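Local coordinates for membrane-fusion protein (Streptococcus pneumoniae, PDB 5XU0), which probably serves as the membrane-fusion (adaptor) subunit of a MacAB-like efflux pump, linking parts of the transport machinery outside the cytoplasmic membrane, at residues I29-G34 with V151-N156; A42-S47 with V167-V172. The protein carries 2 engineered substitutions. All coordinates share one frame; numbering follows the deposited sequence.

Contact 1: residues I29-G34 with V151-N156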
ATOM      1  N   ILE B  29      19.954  -7.400 -16.641  1.00 95.73           N
ATOM      2  CA  ILE B  29      19.718  -8.672 -15.970  1.00 94.77           C
ATOM      3  C   ILE B  29      20.730  -9.751 -16.373  1.00 91.94           C
ATOM      4  O   ILE B  29      20.813 -10.788 -15.705  1.00 98.41           O
ATOM      5  CB  ILE B  29      18.258  -9.139 -16.196  1.00 91.26           C
ATOM      6  CG1 ILE B  29      17.276  -8.029 -15.829  1.00 98.60           C
ATOM      7  CG2 ILE B  29      17.925 -10.400 -15.439  1.00 90.35           C
ATOM      8  CD1 ILE B  29      15.843  -8.490 -15.773  1.00 91.83           C
ATOM      9  N   LEU B  30      21.517  -9.525 -17.423  1.00 81.39           N
ATOM     10  CA  LEU B  30      22.747 -10.266 -17.709  1.00 95.29           C
ATOM     11  C   LEU B  30      22.588 -11.792 -17.720  1.00 89.47           C
ATOM     12  O   LEU B  30      23.595 -12.509 -17.676  1.00 97.77           O
ATOM     13  CB  LEU B  30      23.870  -9.843 -16.737  1.00 96.17           C
ATOM     14  CG  LEU B  30      23.817 -10.003 -15.208  1.00 88.51           C
ATOM     15  CD1 LEU B  30      23.994 -11.442 -14.774  1.00 96.40           C
ATOM     16  CD2 LEU B  30      24.846  -9.100 -14.543  1.00 67.94           C
ATOM     17  N   VAL B  31      21.365 -12.313 -17.779  1.00 94.35           N
ATOM     18  CA  VAL B  31      21.135 -13.736 -18.023  1.00 86.94           C
ATOM     19  C   VAL B  31      19.958 -13.873 -18.977  1.00 97.12           C
ATOM     20  O   VAL B  31      18.993 -13.103 -18.907  1.00 84.59           O
ATOM     21  CB  VAL B  31      20.872 -14.539 -16.728  1.00 75.29           C
ATOM     22  CG1 VAL B  31      22.168 -14.768 -15.956  1.00 79.05           C
ATOM     23  CG2 VAL B  31      19.822 -13.854 -15.866  1.00 82.52           C
ATOM     24  N   SER B  32      20.044 -14.848 -19.877  1.00 96.28           N
ATOM     25  CA  SER B  32      18.960 -15.167 -20.791  1.00 95.19           C
ATOM     26  C   SER B  32      18.360 -16.514 -20.416  1.00 97.01           C
ATOM     27  O   SER B  32      19.058 -17.401 -19.917  1.00 87.83           O
ATOM     28  CB  SER B  32      19.448 -15.190 -22.240  1.00100.38           C
ATOM     29  OG  SER B  32      19.866 -13.904 -22.658  1.00117.18           O
ATOM     30  N   VAL B  33      17.054 -16.659 -20.661  1.00 93.99           N
ATOM     31  CA  VAL B  33      16.361 -17.883 -20.279  1.00 90.92           C
ATOM     32  C   VAL B  33      17.013 -19.077 -20.964  1.00 96.08           C
ATOM     33  O   VAL B  33      17.388 -19.020 -22.143  1.00 92.20           O
ATOM     34  CB  VAL B  33      14.860 -17.787 -20.606  1.00100.87           C
ATOM     35  CG1 VAL B  33      14.632 -17.653 -22.105  1.00106.13           C
ATOM     36  CG2 VAL B  33      14.117 -18.992 -20.048  1.00 98.19           C
ATOM     37  N   GLY B  34      17.180 -20.160 -20.212  1.00100.71           N
ATOM     38  CA  GLY B  34      17.930 -21.296 -20.706  1.00 87.56           C
ATOM     39  C   GLY B  34      19.425 -21.083 -20.581  1.00 86.35           C
ATOM     40  O   GLY B  34      20.168 -21.234 -21.554  1.00 98.92           O
ATOM     41  N   VAL B 151      14.905 -20.383 -15.717  1.00 86.74           N
ATOM     42  CA  VAL B 151      13.699 -20.747 -16.456  1.00 86.42           C
ATOM     43  C   VAL B 151      12.842 -19.555 -16.823  1.00 91.19           C
ATOM     44  O   VAL B 151      11.874 -19.729 -17.586  1.00 94.49           O
ATOM     45  CB  VAL B 151      12.853 -21.787 -15.693  1.00 77.80           C
ATOM     46  CG1 VAL B 151      13.649 -23.051 -15.477  1.00 87.53           C
ATOM     47  CG2 VAL B 151      12.341 -21.213 -14.368  1.00 66.97           C
ATOM     48  N   GLU B 152      13.130 -18.365 -16.301  1.00 97.55           N
ATOM     49  CA  GLU B 152      12.353 -17.210 -16.731  1.00 91.15           C
ATOM     50  C   GLU B 152      13.115 -15.929 -16.433  1.00 93.77           C
ATOM     51  O   GLU B 152      13.655 -15.775 -15.335  1.00 91.68           O
ATOM     52  CB  GLU B 152      10.977 -17.200 -16.048  1.00 96.35           C
ATOM     53  CG  GLU B 152      10.159 -15.962 -16.317  1.00 86.47           C
ATOM     54  CD  GLU B 152       8.967 -15.860 -15.396  1.00108.03           C
ATOM     55  OE1 GLU B 152       8.031 -15.097 -15.708  1.00117.71           O
ATOM     56  OE2 GLU B 152       8.958 -16.563 -14.363  1.00115.25           O
ATOM     57  N   VAL B 153      13.172 -15.029 -17.417  1.00 85.16           N
ATOM     58  CA  VAL B 153      13.713 -13.689 -17.228  1.00 87.84           C
ATOM     59  C   VAL B 153      12.663 -12.689 -17.692  1.00 87.66           C
ATOM     60  O   VAL B 153      11.902 -12.966 -18.625  1.00100.15           O
ATOM     61  CB  VAL B 153      15.052 -13.493 -17.976  1.00 80.38           C
ATOM     62  CG1 VAL B 153      15.985 -14.675 -17.753  1.00 71.90           C
ATOM     63  CG2 VAL B 153      14.829 -13.261 -19.465  1.00 91.99           C
ATOM     64  N   ASN B 154      12.613 -11.532 -17.032  1.00 94.70           N
ATOM     65  CA  ASN B 154      11.569 -10.544 -17.308  1.00 90.68           C
ATOM     66  C   ASN B 154      12.098  -9.169 -16.917  1.00 96.38           C
ATOM     67  O   ASN B 154      12.237  -8.875 -15.726  1.00103.16           O
ATOM     68  CB  ASN B 154      10.297 -10.886 -16.543  1.00 91.07           C
ATOM     69  CG  ASN B 154       9.145  -9.945 -16.858  1.00100.52           C
ATOM     70  OD1 ASN B 154       9.264  -9.043 -17.689  1.00106.48           O
ATOM     71  ND2 ASN B 154       8.015 -10.162 -16.197  1.00113.04           N
ATOM     72  N   SER B 155      12.377  -8.330 -17.915  1.00 98.75           N
ATOM     73  CA  SER B 155      12.937  -7.000 -17.701  1.00 99.97           C
ATOM     74  C   SER B 155      11.884  -5.905 -17.828  1.00104.86           C
ATOM     75  O   SER B 155      12.216  -4.751 -18.109  1.00110.97           O
ATOM     76  CB  SER B 155      14.076  -6.730 -18.683  1.00 90.45           C
ATOM     77  OG  SER B 155      15.028  -7.780 -18.661  1.00114.62           O
ATOM     78  N   ASN B 156      10.614  -6.245 -17.637  1.00 95.17           N
ATOM     79  CA  ASN B 156       9.530  -5.274 -17.748  1.00 90.69           C
ATOM     80  C   ASN B 156       8.787  -5.251 -16.417  1.00 98.61           C
ATOM     81  O   ASN B 156       7.860  -6.031 -16.184  1.00103.00           O
ATOM     82  CB  ASN B 156       8.617  -5.603 -18.918  1.00109.19           C
ATOM     83  CG  ASN B 156       9.216  -5.185 -20.247  1.00110.46           C
ATOM     84  OD1 ASN B 156       9.858  -4.137 -20.348  1.00 89.74           O
ATOM     85  ND2 ASN B 156       9.017  -6.007 -21.274  1.00106.37           N
TER

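Contact 2: residues A42-S47 with V167-V172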
ATOM      1  N   ALA B  42      26.327 -13.733 -10.505  1.00 79.25           N
ATOM      2  CA  ALA B  42      25.368 -12.639 -10.525  1.00 87.72           C
ATOM      3  C   ALA B  42      24.263 -12.920 -11.536  1.00 86.82           C
ATOM      4  O   ALA B  42      24.482 -13.576 -12.558  1.00 94.90           O
ATOM      5  CB  ALA B  42      26.070 -11.324 -10.864  1.00 77.06           C
ATOM      6  N   LEU B  43      23.053 -12.429 -11.237  1.00 87.54           N
ATOM      7  CA  LEU B  43      21.929 -12.555 -12.162  1.00 79.71           C
ATOM      8  C   LEU B  43      21.139 -11.275 -12.372  1.00 77.44           C
ATOM      9  O   LEU B  43      20.294 -11.251 -13.268  1.00 84.44           O
ATOM     10  CB  LEU B  43      20.938 -13.639 -11.711  1.00 77.71           C
ATOM     11  CG  LEU B  43      21.433 -15.006 -11.266  1.00 79.92           C
ATOM     12  CD1 LEU B  43      21.684 -14.927  -9.797  1.00 76.67           C
ATOM     13  CD2 LEU B  43      20.411 -16.076 -11.595  1.00 98.72           C
ATOM     14  N   VAL B  44      21.335 -10.243 -11.559  1.00 91.07           N
ATOM     15  CA  VAL B  44      20.791  -8.916 -11.842  1.00 91.31           C
ATOM     16  C   VAL B  44      21.772  -7.893 -11.293  1.00 88.82           C
ATOM     17  O   VAL B  44      22.380  -8.103 -10.238  1.00 83.31           O
ATOM     18  CB  VAL B  44      19.380  -8.682 -11.241  1.00 86.85           C
ATOM     19  CG1 VAL B  44      18.286  -9.443 -11.991  1.00 77.27           C
ATOM     20  CG2 VAL B  44      19.353  -9.036  -9.788  1.00 87.26           C
ATOM     21  N   LYS B  45      21.922  -6.784 -12.010  1.00 97.17           N
ATOM     22  CA  LYS B  45      22.741  -5.665 -11.566  1.00 82.44           C
ATOM     23  C   LYS B  45      21.886  -4.408 -11.585  1.00 89.79           C
ATOM     24  O   LYS B  45      21.422  -3.985 -12.650  1.00 84.83           O
ATOM     25  CB  LYS B  45      23.980  -5.492 -12.447  1.00 84.55           C
ATOM     26  CG  LYS B  45      24.584  -4.088 -12.412  1.00105.38           C
ATOM     27  CD  LYS B  45      25.743  -3.998 -11.429  1.00106.45           C
ATOM     28  CE  LYS B  45      26.309  -2.588 -11.377  1.00 88.42           C
ATOM     29  NZ  LYS B  45      26.350  -1.964 -12.729  1.00101.79           N
ATOM     30  N   TYR B  46      21.658  -3.833 -10.408  1.00 96.43           N
ATOM     31  CA  TYR B  46      21.073  -2.509 -10.321  1.00 95.19           C
ATOM     32  C   TYR B  46      22.146  -1.451 -10.577  1.00 98.04           C
ATOM     33  O   TYR B  46      23.348  -1.715 -10.479  1.00 87.39           O
ATOM     34  CB  TYR B  46      20.431  -2.287  -8.950  1.00 96.38           C
ATOM     35  CG  TYR B  46      19.246  -3.176  -8.624  1.00 94.84           C
ATOM     36  CD1 TYR B  46      17.946  -2.762  -8.891  1.00 94.82           C
ATOM     37  CD2 TYR B  46      19.426  -4.414  -8.021  1.00 94.49           C
ATOM     38  CE1 TYR B  46      16.858  -3.567  -8.583  1.00 91.26           C
ATOM     39  CE2 TYR B  46      18.346  -5.224  -7.708  1.00 92.15           C
ATOM     40  CZ  TYR B  46      17.065  -4.795  -7.991  1.00 86.15           C
ATOM     41  OH  TYR B  46      15.990  -5.599  -7.681  1.00 95.26           O
ATOM     42  N   SER B  47      21.703  -0.240 -10.911  1.00 97.26           N
ATOM     43  CA  SER B  47      22.632   0.848 -11.199  1.00 89.92           C
ATOM     44  C   SER B  47      23.311   1.309  -9.917  1.00 73.39           C
ATOM     45  O   SER B  47      22.657   1.852  -9.022  1.00 93.97           O
ATOM     46  CB  SER B  47      21.902   2.013 -11.862  1.00 97.11           C
ATOM     47  OG  SER B  47      22.666   3.203 -11.762  1.00 82.01           O
ATOM     48  N   VAL B 167       8.200 -11.072 -10.382  1.00 99.34           N
ATOM     49  CA  VAL B 167       9.283 -12.025 -10.596  1.00 88.51           C
ATOM     50  C   VAL B 167      10.150 -11.517 -11.738  1.00 91.42           C
ATOM     51  O   VAL B 167       9.681 -11.372 -12.872  1.00 85.20           O
ATOM     52  CB  VAL B 167       8.740 -13.424 -10.913  1.00 93.06           C
ATOM     53  CG1 VAL B 167       9.894 -14.381 -11.219  1.00 81.59           C
ATOM     54  CG2 VAL B 167       7.861 -13.943  -9.787  1.00 75.45           C
HETATM   55  N   MSE B 168      11.419 -11.251 -11.449  1.00 86.01           N
HETATM   56  CA  MSE B 168      12.315 -10.788 -12.495  1.00 88.07           C
HETATM   57  C   MSE B 168      13.157 -11.922 -13.057  1.00 95.45           C
HETATM   58  O   MSE B 168      13.368 -11.987 -14.269  1.00 86.95           O
HETATM   59  CB  MSE B 168      13.209  -9.665 -11.988  1.00100.17           C
HETATM   60  CG  MSE B 168      12.792  -8.293 -12.488  1.00119.53           C
HETATM   61 SE   MSE B 168      14.278  -7.051 -12.486  1.00249.82          SE
HETATM   62  CE  MSE B 168      14.791  -7.276 -10.631  1.00 74.37           C
ATOM     63  N   VAL B 169      13.641 -12.827 -12.204  1.00 86.58           N
ATOM     64  CA  VAL B 169      14.386 -13.982 -12.704  1.00 76.00           C
ATOM     65  C   VAL B 169      14.046 -15.204 -11.865  1.00 85.08           C
ATOM     66  O   VAL B 169      14.054 -15.141 -10.633  1.00 75.91           O
ATOM     67  CB  VAL B 169      15.908 -13.729 -12.726  1.00 82.77           C
ATOM     68  CG1 VAL B 169      16.680 -15.027 -12.848  1.00 87.33           C
ATOM     69  CG2 VAL B 169      16.264 -12.825 -13.873  1.00 86.25           C
ATOM     70  N   HIS B 170      13.753 -16.316 -12.537  1.00 83.45           N
ATOM     71  CA  HIS B 170      13.437 -17.584 -11.898  1.00 76.99           C
ATOM     72  C   HIS B 170      14.380 -18.652 -12.423  1.00 80.71           C
ATOM     73  O   HIS B 170      14.458 -18.873 -13.641  1.00 86.81           O
ATOM     74  CB  HIS B 170      11.984 -17.987 -12.156  1.00 82.15           C
ATOM     75  CG  HIS B 170      11.562 -19.223 -11.426  1.00 88.41           C
ATOM     76  ND1 HIS B 170      10.427 -19.931 -11.758  1.00 75.60           N
ATOM     77  CD2 HIS B 170      12.122 -19.875 -10.380  1.00 84.97           C
ATOM     78  CE1 HIS B 170      10.306 -20.967 -10.947  1.00 80.81           C
ATOM     79  NE2 HIS B 170      11.323 -20.957 -10.102  1.00 84.13           N
ATOM     80  N   ILE B 171      15.092 -19.301 -11.498  1.00 80.21           N
ATOM     81  CA  ILE B 171      16.085 -20.322 -11.812  1.00 81.11           C
ATOM     82  C   ILE B 171      15.788 -21.538 -10.948  1.00 85.13           C
ATOM     83  O   ILE B 171      15.260 -21.417  -9.839  1.00 78.46           O
ATOM     84  CB  ILE B 171      17.533 -19.815 -11.579  1.00 94.08           C
ATOM     85  CG1 ILE B 171      17.877 -19.745 -10.089  1.00103.44           C
ATOM     86  CG2 ILE B 171      17.734 -18.448 -12.199  1.00 86.41           C
ATOM     87  CD1 ILE B 171      18.351 -21.069  -9.521  1.00 90.94           C
ATOM     88  N   VAL B 172      16.130 -22.721 -11.456  1.00 93.97           N
ATOM     89  CA  VAL B 172      15.839 -23.950 -10.723  1.00 92.50           C
ATOM     90  C   VAL B 172      16.788 -25.048 -11.182  1.00 91.07           C
ATOM     91  O   VAL B 172      17.066 -25.191 -12.376  1.00 88.47           O
ATOM     92  CB  VAL B 172      14.359 -24.363 -10.891  1.00 89.41           C
ATOM     93  CG1 VAL B 172      13.963 -24.343 -12.341  1.00 85.59           C
ATOM     94  CG2 VAL B 172      14.127 -25.719 -10.315  1.00 90.76           C
TER

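Contact 1: residues I29-G34 with V151-N156
Val153 pushes its CG1 methyl against the backbone of the loop 29-34, lying 3.6 Å from Val31 O and 3.7 Å from Val33 N. Val31 reaches the same methyl with its CG2, and Val33 with its CB, each at 4.4 Å, so one branch of Val153 serves two valines and the backbone between them. At one end of the contact Val33 lays its CG2, set anti to its own backbone N and so turned to the peptide joining Val151 to Glu152, 3.4 Å from Val151 O. At the other end Ile29 turns CD1 to Ser155 OG and to Asn154 O, 3.6 Å from the latter. No hydrogen bond spans the two segments, which run roughly against each other. Their shapes are set from within and beside: Asn154 OD1 accepts Asn156 N in an Asx turn, the donor lying well above the carbonyl plane, and Ser32 N bonds to Asp35 OD2. Val151 and Glu152 both face His170 in a classic beta bulge. Tyr215 of a second subunit packs on Val33 and its Tyr219 on Val151. The loop, running from strand 26-28 to strand 36-37, thus lies over the end of strand 148-153 of the barrel-sandwich hybrid domain, Ile29 also reaching strand 167-172.

Contact 2: residues A42-S47 with V167-V172
Leu43, Val44 and Tyr46 meet Met168, Val169 and Ile171 inside the barrel-sandwich hybrid (lipoyl-like) domain, where two small sheets face each other. Strands 42-46 and 167-172 belong to different sheets; their axes pass 8.2 Å apart at 164°, nearly antiparallel, and only side chains bridge the space. A classic beta bulge opposite Val17 of strand 14-18 turns Met168 and Val169 inward in succession, and Leu43 and Val44 likewise both point across. The bumps interlock in sequence. Leu43 sends CD2 to the branches of Val169 and Ile171, 4.1 Å from Val169 CG1, its side chain lying at about a right angle to that of Ile171. Val44 CG1 fits the hollow between Val169 CG2, at 4.4 Å, and CE of Met168, a selenomethionine, at 4.3 Å. Bent at its last torsion (chi3 -54°), that chain brings its methyl to the CG1 of Val44 and obliquely to the phenol end of Tyr46. All six residues are buried, and Ile29 and Val17 also pack on Val169. Tyr46 OH, which has a weak hydrogen bond from Asp20 N, lies 3.6 Å from Met168 CE; at the far end Leu43 CD2 comes equally near to Ile171 CG2, at 3.6 Å.

From the N terminus the chain passes 29-34, then 42-47, goes out and back along helices 49-77 and 109-138, and returns through 151-156 and 167-172. Contact 1 closes its loop when 151-156 reaches 29-34; contact 2 closes only later, at 167-172, so the two loops cross, and both enclose the long helical pair. The centres of the two contacts are about 7 Å apart. On the early side Ile29 packs on the backbone of Leu43; on the late side probable backbone hydrogen bonds tie Val151 and Glu152 to His170. Together the two contacts join the halves of the domain before and after the helices, contact 2 through the sandwich interior and contact 1 beside it.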